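Local coordinates for NAD-dependent epimerase/dehydratase (Bacteroides thetaiotaomicron, PDB 3DHN), which probably binds NAD(P) in a Rossmann fold and may act as an oxidoreductase; it is named as a putative epimerase/dehydratase, its substrate not being established, at residues V158-A163 with E213-G218; I10-F15 with A33-P38; K90-I95 with K139-F144; L21-N26 with Y197-I202. All coordinates share one frame; numbering follows the deposited sequence.

Interaction 1. Residues V158-A163 with E213-G218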
loop_
_atom_site.group_PDB
_atom_site.type_symbol
_atom_site.label_atom_id
_atom_site.label_comp_id
_atom_site.label_asym_id
_atom_site.label_seq_id
_atom_site.Cartn_x
_atom_site.Cartn_y
_atom_site.Cartn_z
ATOM N N VAL A 158 -5.513 5.568 -4.733
ATOM C CA VAL A 158 -4.744 6.269 -3.713
ATOM C C VAL A 158 -3.452 5.475 -3.543
ATOM O O VAL A 158 -3.481 4.266 -3.284
ATOM C CB VAL A 158 -5.497 6.320 -2.357
ATOM C CG1 VAL A 158 -4.653 7.034 -1.321
ATOM C CG2 VAL A 158 -6.820 7.051 -2.512
ATOM N N PHE A 159 -2.320 6.150 -3.723
ATOM C CA PHE A 159 -0.996 5.538 -3.586
ATOM C C PHE A 159 -0.457 6.058 -2.248
ATOM O O PHE A 159 -0.221 7.260 -2.095
ATOM C CB PHE A 159 -0.109 6.007 -4.752
ATOM C CG PHE A 159 1.203 5.285 -4.875
ATOM C CD1 PHE A 159 1.249 3.944 -5.260
ATOM C CD2 PHE A 159 2.407 5.973 -4.700
ATOM C CE1 PHE A 159 2.481 3.298 -5.479
ATOM C CE2 PHE A 159 3.637 5.348 -4.910
ATOM C CZ PHE A 159 3.677 4.002 -5.304
ATOM N N PHE A 160 -0.261 5.167 -1.279
ATOM C CA PHE A 160 0.209 5.585 0.045
ATOM C C PHE A 160 1.709 5.336 0.259
ATOM O O PHE A 160 2.139 4.219 0.555
ATOM C CB PHE A 160 -0.638 4.869 1.114
ATOM C CG PHE A 160 -0.472 5.406 2.523
ATOM C CD1 PHE A 160 0.095 6.654 2.760
ATOM C CD2 PHE A 160 -0.916 4.653 3.618
ATOM C CE1 PHE A 160 0.227 7.146 4.066
ATOM C CE2 PHE A 160 -0.793 5.134 4.923
ATOM C CZ PHE A 160 -0.220 6.384 5.149
ATOM N N SER A 161 2.498 6.394 0.090
ATOM C CA SER A 161 3.955 6.326 0.256
ATOM C C SER A 161 4.367 6.319 1.724
ATOM O O SER A 161 4.174 7.312 2.430
ATOM C CB SER A 161 4.639 7.534 -0.409
ATOM O OG SER A 161 4.607 7.491 -1.827
ATOM N N PRO A 162 4.946 5.207 2.209
ATOM C CA PRO A 162 5.379 5.143 3.612
ATOM C C PRO A 162 6.642 5.983 3.785
ATOM O O PRO A 162 7.178 6.499 2.806
ATOM C CB PRO A 162 5.687 3.660 3.809
ATOM C CG PRO A 162 6.155 3.234 2.430
ATOM C CD PRO A 162 5.145 3.911 1.534
ATOM N N ALA A 163 7.121 6.111 5.019
ATOM C CA ALA A 163 8.353 6.850 5.296
ATOM C C ALA A 163 9.523 6.017 4.758
ATOM O O ALA A 163 9.384 4.811 4.562
ATOM C CB ALA A 163 8.517 7.068 6.806
ATOM N N GLU A 213 -4.751 10.233 -6.036
ATOM C CA GLU A 213 -3.509 10.906 -5.676
ATOM C C GLU A 213 -2.670 10.125 -4.667
ATOM O O GLU A 213 -3.095 9.099 -4.122
ATOM C CB GLU A 213 -3.814 12.296 -5.108
ATOM C CG GLU A 213 -4.506 12.295 -3.749
ATOM C CD GLU A 213 -5.153 13.640 -3.426
ATOM O OE1 GLU A 213 -4.493 14.679 -3.619
ATOM O OE2 GLU A 213 -6.319 13.654 -2.978
ATOM N N ARG A 214 -1.471 10.628 -4.418
ATOM C CA ARG A 214 -0.563 10.008 -3.464
ATOM C C ARG A 214 -0.494 10.860 -2.205
ATOM O O ARG A 214 -0.659 12.087 -2.268
ATOM C CB ARG A 214 0.841 9.904 -4.085
ATOM C CG ARG A 214 1.943 9.353 -3.160
ATOM C CD ARG A 214 2.662 10.463 -2.388
ATOM N NE ARG A 214 3.470 11.319 -3.254
ATOM C CZ ARG A 214 4.619 10.966 -3.824
ATOM N NH1 ARG A 214 5.131 9.758 -3.623
ATOM N NH2 ARG A 214 5.252 11.820 -4.623
ATOM N N PHE A 215 -0.300 10.207 -1.058
ATOM C CA PHE A 215 -0.095 10.929 0.190
ATOM C C PHE A 215 0.962 10.155 0.969
ATOM O O PHE A 215 1.320 9.028 0.587
ATOM C CB PHE A 215 -1.403 11.166 0.989
ATOM C CG PHE A 215 -1.958 9.958 1.697
ATOM C CD1 PHE A 215 -2.581 8.931 0.993
ATOM C CD2 PHE A 215 -1.941 9.900 3.089
ATOM C CE1 PHE A 215 -3.182 7.867 1.671
ATOM C CE2 PHE A 215 -2.535 8.844 3.769
ATOM C CZ PHE A 215 -3.161 7.826 3.057
ATOM N N THR A 216 1.496 10.756 2.032
ATOM C CA THR A 216 2.558 10.117 2.783
ATOM C C THR A 216 2.448 10.302 4.294
ATOM O O THR A 216 1.574 11.018 4.788
ATOM C CB THR A 216 3.939 10.618 2.266
ATOM O OG1 THR A 216 4.996 9.846 2.851
ATOM C CG2 THR A 216 4.127 12.098 2.603
ATOM N N ILE A 217 3.356 9.664 5.023
ATOM C CA ILE A 217 3.324 9.695 6.476
ATOM C C ILE A 217 4.733 9.663 7.065
ATOM O O ILE A 217 5.689 9.258 6.392
ATOM C CB ILE A 217 2.522 8.458 6.993
ATOM C CG1 ILE A 217 2.317 8.528 8.501
ATOM C CG2 ILE A 217 3.273 7.160 6.633
ATOM C CD1 ILE A 217 1.371 7.451 9.036
ATOM N N GLY A 218 4.852 10.076 8.325
ATOM C CA GLY A 218 6.145 10.064 8.991
ATOM C C GLY A 218 6.074 10.609 10.404
ATOM O O GLY A 218 5.200 11.416 10.709
#
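Ser161 OG is gripped twice: Arg214 NH1 donates to it across the contact at 2.9 Å, and the hydroxyl is also hydrogen-bonded to the carbonyl of Gly112. The pair of strands behind this, 156-161 and 213-218, runs parallel in the central sheet of the Rossmann fold, with neighbouring residues paired in order from Val158-Glu213 onward. Backbone bonds alternate between them: Phe159 N to Glu213 O, Phe215 N to Phe159 O, and Ser161 N to Phe215 O, the last at 2.9 Å. Beyond these the Thr216 hydroxyl takes over, with OG1 donating to Ser161 O at 2.7 Å, tilted 35° from the carbonyl plane.

The two faces of the sheet differ in chemistry. On the face of Phe159, Ser161 and Arg214, the arginine chain bends at its second and third torsions, bringing its guanidinium edge to Ser161 OG, while its CG meets the edge of the Phe159 ring. NE forms a salt bridge with Asp180 and NH1 also reaches Ser115 OG, so several bonds fix the rotation of this buried group.

The other face is dominated by two aromatic rings. Phe160 and Phe215 form an offset stack, centroids 4.0 Å apart and planes within 8°. CG of Phe215 sits between its own N and carbonyl carbon (chi1 75°), which lays the ring over Phe160, and Tyr197 of helix 194-206 stacks on Phe160 as well. Ile217 CG2 approaches Phe160 CZ at 3.9 Å, and Val158 CG1 meets the rim of the Phe215 ring at CE1, 3.4 Å away and near the ring plane.

Interaction 2. Residues I10-F15 with A33-P38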
loop_
_atom_site.group_PDB
_atom_site.type_symbol
_atom_site.label_atom_id
_atom_site.label_comp_id
_atom_site.label_asym_id
_atom_site.label_seq_id
_atom_site.Cartn_x
_atom_site.Cartn_y
_atom_site.Cartn_z
ATOM N N ILE A 10 -5.103 -7.761 -1.210
ATOM C CA ILE A 10 -4.185 -8.552 -2.024
ATOM C C ILE A 10 -2.765 -8.492 -1.458
ATOM O O ILE A 10 -2.190 -7.408 -1.279
ATOM C CB ILE A 10 -4.189 -8.062 -3.486
ATOM C CG1 ILE A 10 -5.581 -8.288 -4.098
ATOM C CG2 ILE A 10 -3.128 -8.802 -4.292
ATOM C CD1 ILE A 10 -5.740 -7.754 -5.505
ATOM N N GLY A 11 -2.211 -9.666 -1.168
ATOM C CA GLY A 11 -0.879 -9.737 -0.607
ATOM C C GLY A 11 -0.951 -9.509 0.889
ATOM O O GLY A 11 -0.160 -8.749 1.459
ATOM N N ALA A 12 -1.914 -10.172 1.524
ATOM C CA ALA A 12 -2.122 -10.049 2.963
ATOM C C ALA A 12 -1.087 -10.820 3.771
ATOM O O ALA A 12 -1.433 -11.534 4.711
ATOM C CB ALA A 12 -3.532 -10.529 3.327
ATOM N N SER A 13 0.182 -10.669 3.406
ATOM C CA SER A 13 1.270 -11.352 4.099
ATOM C C SER A 13 2.442 -10.393 4.323
ATOM O O SER A 13 2.431 -9.270 3.818
ATOM C CB SER A 13 1.733 -12.548 3.278
ATOM O OG SER A 13 2.179 -12.115 2.012
ATOM N N GLY A 14 3.447 -10.841 5.072
ATOM C CA GLY A 14 4.589 -9.992 5.360
ATOM C C GLY A 14 4.265 -9.027 6.493
ATOM O O GLY A 14 3.150 -9.026 7.018
ATOM N N PHE A 15 5.230 -8.206 6.891
ATOM C CA PHE A 15 4.974 -7.254 7.963
ATOM C C PHE A 15 3.790 -6.329 7.617
ATOM O O PHE A 15 2.835 -6.205 8.389
ATOM C CB PHE A 15 6.219 -6.397 8.240
ATOM C CG PHE A 15 7.359 -7.149 8.876
ATOM C CD1 PHE A 15 7.122 -8.076 9.892
ATOM C CD2 PHE A 15 8.676 -6.904 8.486
ATOM C CE1 PHE A 15 8.178 -8.748 10.510
ATOM C CE2 PHE A 15 9.741 -7.568 9.097
ATOM C CZ PHE A 15 9.491 -8.491 10.113
ATOM N N ALA A 33 -8.755 -12.034 2.261
ATOM C CA ALA A 33 -7.308 -11.942 2.140
ATOM C C ALA A 33 -6.806 -12.891 1.069
ATOM O O ALA A 33 -7.155 -14.068 1.064
ATOM C CB ALA A 33 -6.649 -12.265 3.478
ATOM N N VAL A 34 -5.985 -12.373 0.163
ATOM C CA VAL A 34 -5.431 -13.185 -0.912
ATOM C C VAL A 34 -3.929 -13.316 -0.695
ATOM O O VAL A 34 -3.208 -12.313 -0.660
ATOM C CB VAL A 34 -5.691 -12.544 -2.289
ATOM C CG1 VAL A 34 -5.364 -13.535 -3.388
ATOM C CG2 VAL A 34 -7.141 -12.092 -2.388
ATOM N N VAL A 35 -3.460 -14.554 -0.554
ATOM C CA VAL A 35 -2.043 -14.811 -0.307
ATOM C C VAL A 35 -1.543 -16.035 -1.067
ATOM O O VAL A 35 -2.338 -16.819 -1.575
ATOM C CB VAL A 35 -1.800 -15.056 1.192
ATOM C CG1 VAL A 35 -2.160 -13.812 1.992
ATOM C CG2 VAL A 35 -2.643 -16.254 1.662
ATOM N N ARG A 36 -0.225 -16.192 -1.145
ATOM C CA ARG A 36 0.354 -17.347 -1.828
ATOM C C ARG A 36 0.374 -18.577 -0.930
ATOM O O ARG A 36 0.287 -19.701 -1.420
ATOM C CB ARG A 36 1.790 -17.068 -2.285
ATOM C CG ARG A 36 1.915 -16.480 -3.687
ATOM C CD ARG A 36 3.380 -16.388 -4.116
ATOM N NE ARG A 36 3.548 -15.616 -5.345
ATOM C CZ ARG A 36 4.717 -15.391 -5.937
ATOM N NH1 ARG A 36 5.832 -15.882 -5.415
ATOM N NH2 ARG A 36 4.773 -14.665 -7.046
ATOM N N HIS A 37 0.491 -18.362 0.380
ATOM C CA HIS A 37 0.554 -19.457 1.347
ATOM C C HIS A 37 -0.468 -19.284 2.470
ATOM O O HIS A 37 -0.162 -18.724 3.524
ATOM C CB HIS A 37 1.962 -19.529 1.942
ATOM C CG HIS A 37 3.043 -19.709 0.924
ATOM N ND1 HIS A 37 3.317 -20.923 0.333
ATOM C CD2 HIS A 37 3.918 -18.825 0.388
ATOM C CE1 HIS A 37 4.319 -20.781 -0.518
ATOM N NE2 HIS A 37 4.702 -19.518 -0.502
ATOM N N PRO A 38 -1.699 -19.779 2.262
ATOM C CA PRO A 38 -2.782 -19.683 3.246
ATOM C C PRO A 38 -2.410 -20.304 4.591
ATOM O O PRO A 38 -2.851 -19.847 5.651
ATOM C CB PRO A 38 -3.930 -20.427 2.568
ATOM C CG PRO A 38 -3.644 -20.246 1.104
ATOM C CD PRO A 38 -2.159 -20.460 1.038
HETATM O O HOH W 1 1.162 -13.210 -0.414
#
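Val35 packs against Ala12 where the first two parallel strands of the Rossmann fold give way to loops. Its CB stands back from the opposite segment, and the CG1 methyl does the touching. CG1 is anti to the carbonyl carbon and beside the backbone N (chi1 -63°), a setting that turns it to the turn at Ala12. There it lies 3.8 Å from Ala12 CB and 3.6 Å from Ala12 O, with Ser13 CB a looser neighbour at 4.3 Å. CG2, between the backbone N and the carbonyl carbon, is turned from Ala12 and meets nothing of 10-15. The valine side chain also touches Val50 of strand 48-51, so it fills in between the glycine-rich loop and the next strand. Ala12 CB has a second partner in Ala33 CB, at 3.6 Å.

The backbone holds the loop by one oxygen. Val34 O accepts from Gly11 N at 2.9 Å, nearly along the C=O axis, and more weakly from Ala12 N at 3.3 Å. Gly11 takes a positive phi of 82°, and Ala12 is the centre of an inverse gamma turn. Gly11 and Gly14 open the glycine-rich GxxGxxG sequence of NAD(P)-binding short-chain dehydrogenase relatives, between strand 6-10 and helix 14-25 of a beta-alpha-beta unit; in such proteins this loop probably passes beside the cofactor's pyrophosphate. A water stands 2.8 Å from Ser13 OG and makes only a weak bond to Arg36 N.

The loop is thus tied to strand 30-34 by one firm and one weak N-H to a single carbonyl and by apolar contact, with no charged pair across it.

Interaction 3. Residues K90-I95 with K139-F144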
loop_
_atom_site.group_PDB
_atom_site.type_symbol
_atom_site.label_atom_id
_atom_site.label_comp_id
_atom_site.label_asym_id
_atom_site.label_seq_id
_atom_site.Cartn_x
_atom_site.Cartn_y
_atom_site.Cartn_z
ATOM N N LYS A 90 4.907 -4.831 -14.849
ATOM C CA LYS A 90 3.855 -5.528 -15.571
ATOM C C LYS A 90 2.802 -6.092 -14.626
ATOM O O LYS A 90 1.612 -6.065 -14.938
ATOM C CB LYS A 90 4.461 -6.651 -16.420
ATOM N N VAL A 91 3.238 -6.597 -13.476
ATOM C CA VAL A 91 2.309 -7.164 -12.502
ATOM C C VAL A 91 1.503 -6.085 -11.778
ATOM O O VAL A 91 0.329 -6.301 -11.460
ATOM C CB VAL A 91 3.043 -8.025 -11.455
ATOM C CG1 VAL A 91 2.078 -8.446 -10.367
ATOM C CG2 VAL A 91 3.639 -9.256 -12.126
ATOM N N TYR A 92 2.132 -4.941 -11.505
ATOM C CA TYR A 92 1.435 -3.842 -10.838
ATOM C C TYR A 92 0.248 -3.428 -11.704
ATOM O O TYR A 92 -0.826 -3.108 -11.195
ATOM C CB TYR A 92 2.355 -2.628 -10.634
ATOM C CG TYR A 92 3.427 -2.789 -9.570
ATOM C CD1 TYR A 92 3.149 -3.420 -8.359
ATOM C CD2 TYR A 92 4.711 -2.261 -9.760
ATOM C CE1 TYR A 92 4.114 -3.527 -7.363
ATOM C CE2 TYR A 92 5.685 -2.362 -8.771
ATOM C CZ TYR A 92 5.379 -2.997 -7.573
ATOM O OH TYR A 92 6.339 -3.114 -6.590
ATOM N N LEU A 93 0.457 -3.443 -13.021
ATOM C CA LEU A 93 -0.581 -3.073 -13.982
ATOM C C LEU A 93 -1.730 -4.069 -14.024
ATOM O O LEU A 93 -2.898 -3.680 -14.021
ATOM C CB LEU A 93 0.004 -2.947 -15.391
ATOM C CG LEU A 93 0.160 -1.542 -15.982
ATOM C CD1 LEU A 93 0.523 -1.664 -17.463
ATOM C CD2 LEU A 93 -1.135 -0.752 -15.829
ATOM N N THR A 94 -1.392 -5.354 -14.085
ATOM C CA THR A 94 -2.395 -6.417 -14.133
ATOM C C THR A 94 -3.352 -6.331 -12.949
ATOM O O THR A 94 -4.545 -6.588 -13.081
ATOM C CB THR A 94 -1.732 -7.816 -14.135
ATOM O OG1 THR A 94 -0.899 -7.949 -15.294
ATOM C CG2 THR A 94 -2.789 -8.913 -14.153
ATOM N N ILE A 95 -2.821 -5.966 -11.788
ATOM C CA ILE A 95 -3.640 -5.849 -10.588
ATOM C C ILE A 95 -4.686 -4.742 -10.680
ATOM O O ILE A 95 -5.875 -4.989 -10.463
ATOM C CB ILE A 95 -2.758 -5.614 -9.338
ATOM C CG1 ILE A 95 -1.935 -6.874 -9.051
ATOM C CG2 ILE A 95 -3.630 -5.266 -8.135
ATOM C CD1 ILE A 95 -0.879 -6.701 -7.958
ATOM N N LYS A 139 12.994 1.770 -7.742
ATOM C CA LYS A 139 12.790 2.480 -8.998
ATOM C C LYS A 139 11.536 2.035 -9.743
ATOM O O LYS A 139 10.811 2.860 -10.316
ATOM C CB LYS A 139 13.996 2.293 -9.920
ATOM C CG LYS A 139 15.254 3.058 -9.511
ATOM C CD LYS A 139 15.870 3.743 -10.736
ATOM C CE LYS A 139 17.284 4.250 -10.479
ATOM N NZ LYS A 139 18.320 3.278 -10.946
ATOM N N ALA A 140 11.292 0.726 -9.736
ATOM C CA ALA A 140 10.147 0.146 -10.425
ATOM C C ALA A 140 8.829 0.585 -9.802
ATOM O O ALA A 140 7.859 0.871 -10.510
ATOM C CB ALA A 140 10.252 -1.381 -10.412
ATOM N N LEU A 141 8.793 0.640 -8.477
ATOM C CA LEU A 141 7.575 1.051 -7.793
ATOM C C LEU A 141 7.336 2.538 -8.040
ATOM O O LEU A 141 6.206 2.970 -8.270
ATOM C CB LEU A 141 7.697 0.770 -6.298
ATOM C CG LEU A 141 6.478 1.090 -5.435
ATOM C CD1 LEU A 141 5.200 0.585 -6.091
ATOM C CD2 LEU A 141 6.678 0.440 -4.070
ATOM N N GLY A 142 8.411 3.316 -8.019
ATOM C CA GLY A 142 8.283 4.744 -8.247
ATOM C C GLY A 142 7.867 5.050 -9.669
ATOM O O GLY A 142 7.118 5.998 -9.918
ATOM N N GLU A 143 8.347 4.232 -10.603
ATOM C CA GLU A 143 8.039 4.418 -12.015
ATOM C C GLU A 143 6.592 4.065 -12.333
ATOM O O GLU A 143 5.974 4.665 -13.214
ATOM C CB GLU A 143 8.979 3.577 -12.882
ATOM C CG GLU A 143 9.604 4.366 -14.019
ATOM C CD GLU A 143 10.756 5.246 -13.556
ATOM O OE1 GLU A 143 11.921 4.790 -13.623
ATOM O OE2 GLU A 143 10.498 6.387 -13.113
ATOM N N PHE A 144 6.043 3.088 -11.622
ATOM C CA PHE A 144 4.656 2.708 -11.852
ATOM C C PHE A 144 3.730 3.879 -11.534
ATOM O O PHE A 144 2.840 4.200 -12.311
ATOM C CB PHE A 144 4.262 1.515 -10.981
ATOM C CG PHE A 144 2.838 1.094 -11.165
ATOM C CD1 PHE A 144 2.414 0.559 -12.381
ATOM C CD2 PHE A 144 1.910 1.270 -10.147
ATOM C CE1 PHE A 144 1.083 0.210 -12.579
ATOM C CE2 PHE A 144 0.572 0.925 -10.337
ATOM C CZ PHE A 144 0.159 0.396 -11.556
#
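Tyr92 lays its CB squarely over the face of the Phe144 ring, 3.5 Å from the centroid and only 8° off the ring normal, a CH-pi contact. The tyrosine ring itself is turned away from a stack: the two ring planes are 43° apart, with centroids separated by 5.4 Å. Phe144 reaches across because its CG is anti to the backbone N (chi1 179°), and Leu93 CG closes on the ring's edge, 3.9 Å from CE1. Further along, Leu141 crosses the tyrosine at about a right angle, its CD1 methyl 3.9 Å from Tyr92 CZ and equally near the hydroxyl oxygen. No hydrogen bond spans the pair; the contact is apolar. An alanine in place of Phe144 is likely to take the ring face from Tyr92 CB, open a gap between the helices and cost Leu93 CG one of its contacts on that helix.

The segments of helices 87-101 and 135-149 run in roughly the same direction, inclined at 41°, with axes 10.5 Å apart. Met109 of strand 106-110 touches Tyr92, Leu141 and Phe144, thereby seating both helices on the central sheet, and Phe148 extends the helix-helix packing by touching Leu93.

Interaction 4. Residues L21-N26 with Y197-I202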
loop_
_atom_site.group_PDB
_atom_site.type_symbol
_atom_site.label_atom_id
_atom_site.label_comp_id
_atom_site.label_asym_id
_atom_site.label_seq_id
_atom_site.Cartn_x
_atom_site.Cartn_y
_atom_site.Cartn_z
ATOM N N LEU A 21 -4.162 -6.549 7.560
ATOM C CA LEU A 21 -5.162 -7.584 7.774
ATOM C C LEU A 21 -5.784 -7.492 9.166
ATOM O O LEU A 21 -7.005 -7.477 9.307
ATOM C CB LEU A 21 -4.526 -8.962 7.568
ATOM C CG LEU A 21 -5.426 -10.198 7.655
ATOM C CD1 LEU A 21 -6.627 -10.037 6.736
ATOM C CD2 LEU A 21 -4.615 -11.431 7.264
ATOM N N ASN A 22 -4.936 -7.418 10.187
ATOM C CA ASN A 22 -5.389 -7.330 11.573
ATOM C C ASN A 22 -6.092 -6.007 11.889
ATOM O O ASN A 22 -7.115 -5.990 12.590
ATOM C CB ASN A 22 -4.200 -7.530 12.518
ATOM C CG ASN A 22 -3.624 -8.935 12.435
ATOM O OD1 ASN A 22 -2.422 -9.124 12.225
ATOM N ND2 ASN A 22 -4.483 -9.931 12.597
ATOM N N GLU A 23 -5.550 -4.904 11.378
ATOM C CA GLU A 23 -6.141 -3.589 11.609
ATOM C C GLU A 23 -7.549 -3.478 11.017
ATOM O O GLU A 23 -8.431 -2.864 11.614
ATOM C CB GLU A 23 -5.243 -2.503 11.016
ATOM C CG GLU A 23 -5.781 -1.083 11.120
ATOM C CD GLU A 23 -5.698 -0.505 12.516
ATOM O OE1 GLU A 23 -4.824 -0.938 13.292
ATOM O OE2 GLU A 23 -6.493 0.407 12.837
ATOM N N ALA A 24 -7.761 -4.071 9.846
ATOM C CA ALA A 24 -9.071 -4.016 9.199
ATOM C C ALA A 24 -10.117 -4.881 9.911
ATOM O O ALA A 24 -11.275 -4.479 10.051
ATOM C CB ALA A 24 -8.950 -4.443 7.748
ATOM N N LEU A 25 -9.722 -6.072 10.349
ATOM C CA LEU A 25 -10.661 -6.950 11.040
ATOM C C LEU A 25 -11.042 -6.346 12.389
ATOM O O LEU A 25 -12.210 -6.368 12.778
ATOM C CB LEU A 25 -10.048 -8.339 11.242
ATOM C CG LEU A 25 -9.779 -9.132 9.959
ATOM C CD1 LEU A 25 -8.873 -10.314 10.270
ATOM C CD2 LEU A 25 -11.107 -9.605 9.355
ATOM N N ASN A 26 -10.055 -5.794 13.090
ATOM C CA ASN A 26 -10.287 -5.185 14.396
ATOM C C ASN A 26 -11.261 -4.010 14.334
ATOM O O ASN A 26 -11.815 -3.595 15.355
ATOM C CB ASN A 26 -8.966 -4.688 15.004
ATOM C CG ASN A 26 -8.090 -5.817 15.525
ATOM O OD1 ASN A 26 -6.996 -5.578 16.041
ATOM N ND2 ASN A 26 -8.565 -7.050 15.400
ATOM N N TYR A 197 1.387 2.793 10.093
ATOM C CA TYR A 197 1.127 2.937 8.662
ATOM C C TYR A 197 -0.190 2.233 8.318
ATOM O O TYR A 197 -0.983 2.724 7.507
ATOM C CB TYR A 197 2.283 2.341 7.842
ATOM C CG TYR A 197 2.006 2.258 6.357
ATOM C CD1 TYR A 197 1.280 1.193 5.815
ATOM C CD2 TYR A 197 2.450 3.263 5.494
ATOM C CE1 TYR A 197 1.002 1.135 4.442
ATOM C CE2 TYR A 197 2.183 3.219 4.132
ATOM C CZ TYR A 197 1.463 2.151 3.606
ATOM O OH TYR A 197 1.223 2.100 2.247
ATOM N N ALA A 198 -0.429 1.083 8.937
ATOM C CA ALA A 198 -1.660 0.340 8.678
ATOM C C ALA A 198 -2.873 1.081 9.229
ATOM O O ALA A 198 -3.924 1.141 8.581
ATOM C CB ALA A 198 -1.577 -1.053 9.294
ATOM N N ALA A 199 -2.732 1.634 10.429
ATOM C CA ALA A 199 -3.831 2.361 11.050
ATOM C C ALA A 199 -4.267 3.512 10.160
ATOM O O ALA A 199 -5.464 3.785 10.026
ATOM C CB ALA A 199 -3.417 2.891 12.414
ATOM N N ALA A 200 -3.294 4.186 9.550
ATOM C CA ALA A 200 -3.584 5.312 8.669
ATOM C C ALA A 200 -4.281 4.852 7.384
ATOM O O ALA A 200 -5.228 5.494 6.914
ATOM C CB ALA A 200 -2.303 6.054 8.338
HETATM N N MSE A 201 -3.818 3.738 6.824
HETATM C CA MSE A 201 -4.406 3.190 5.604
HETATM C C MSE A 201 -5.881 2.835 5.808
HETATM O O MSE A 201 -6.713 3.116 4.948
HETATM C CB MSE A 201 -3.636 1.946 5.148
HETATM C CG MSE A 201 -4.188 1.296 3.890
HETATM SE SE MSE A 201 -3.984 2.376 2.279
HETATM C CE MSE A 201 -2.586 1.344 1.403
ATOM N N ILE A 202 -6.212 2.202 6.929
ATOM C CA ILE A 202 -7.611 1.856 7.174
ATOM C C ILE A 202 -8.441 3.111 7.473
ATOM O O ILE A 202 -9.638 3.141 7.210
ATOM C CB ILE A 202 -7.757 0.813 8.304
ATOM C CG1 ILE A 202 -6.979 -0.454 7.930
ATOM C CG2 ILE A 202 -9.241 0.419 8.474
ATOM C CD1 ILE A 202 -7.296 -0.975 6.521
#
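The carboxylate of Glu23 lies flat against Ala199: the alanine CA sits over one face of the group, 3.7 Å from CD, with its CB methyl over the same face. The two oxygens are spoken for by salt bridges outside the segments, OE1 with Arg171 NE and OE2 with Arg27 NH1. Arg27 NH1 also bonds to Ala199 O, so it ties the acid and the facing helix together. Two guanidinium partners would be expected to keep this buried carboxylate ionised.

The rest of the glutamate is apolar in its dealings. CG is anti to the backbone N (chi1 177°) and the chain then bends at chi2 (74°), laying CG against Ile202 CG1 at 3.5 Å as the two side chains slide past each other in opposite directions. CB of Glu23 faces Ala198 CB at 4.3 Å, and Ile202 CD1 goes on to Ala24 CB at 4.0 Å. Shortening Glu23 to an alanine is likely to leave Arg27 and Arg171 without their shared acid and open a gap beside Ile202 CG1.

Ala24, Ala198 and Ala199 line this contact, consistent with short-segment axes only 9.2 Å apart, inclined at 46°. Helix 14-25 rests on strand 30-34 through Ala24 on Val31, while helix 194-206 reaches strand 106-110 through selenomethionine Met201 on Leu108 and Val110; Ala198 also touches Ala19 and Leu20 of helix 14-25.

The four contacts share one Rossmann fold. Interactions 1 and 2 reach the same sheet, their centres about 21 Å apart on opposite sides of the chain's centre. Interaction 4 connects them: Tyr197 OH probably bonds Phe160 O of interaction 1 at 2.9 Å, and Leu21 CD1 packs on Ala33 CB of interaction 2 at 3.9 Å. Interaction 3 touches interaction 1 through Leu141 CD1 and Phe159 CZ, 3.8 Å apart, and meets interaction 2 at Ile95 and Ile10. Interactions 3 and 4 themselves do not touch, with nearest atoms about 9 Å apart. The glycine-rich loop in interaction 2 marks the probable cofactor end.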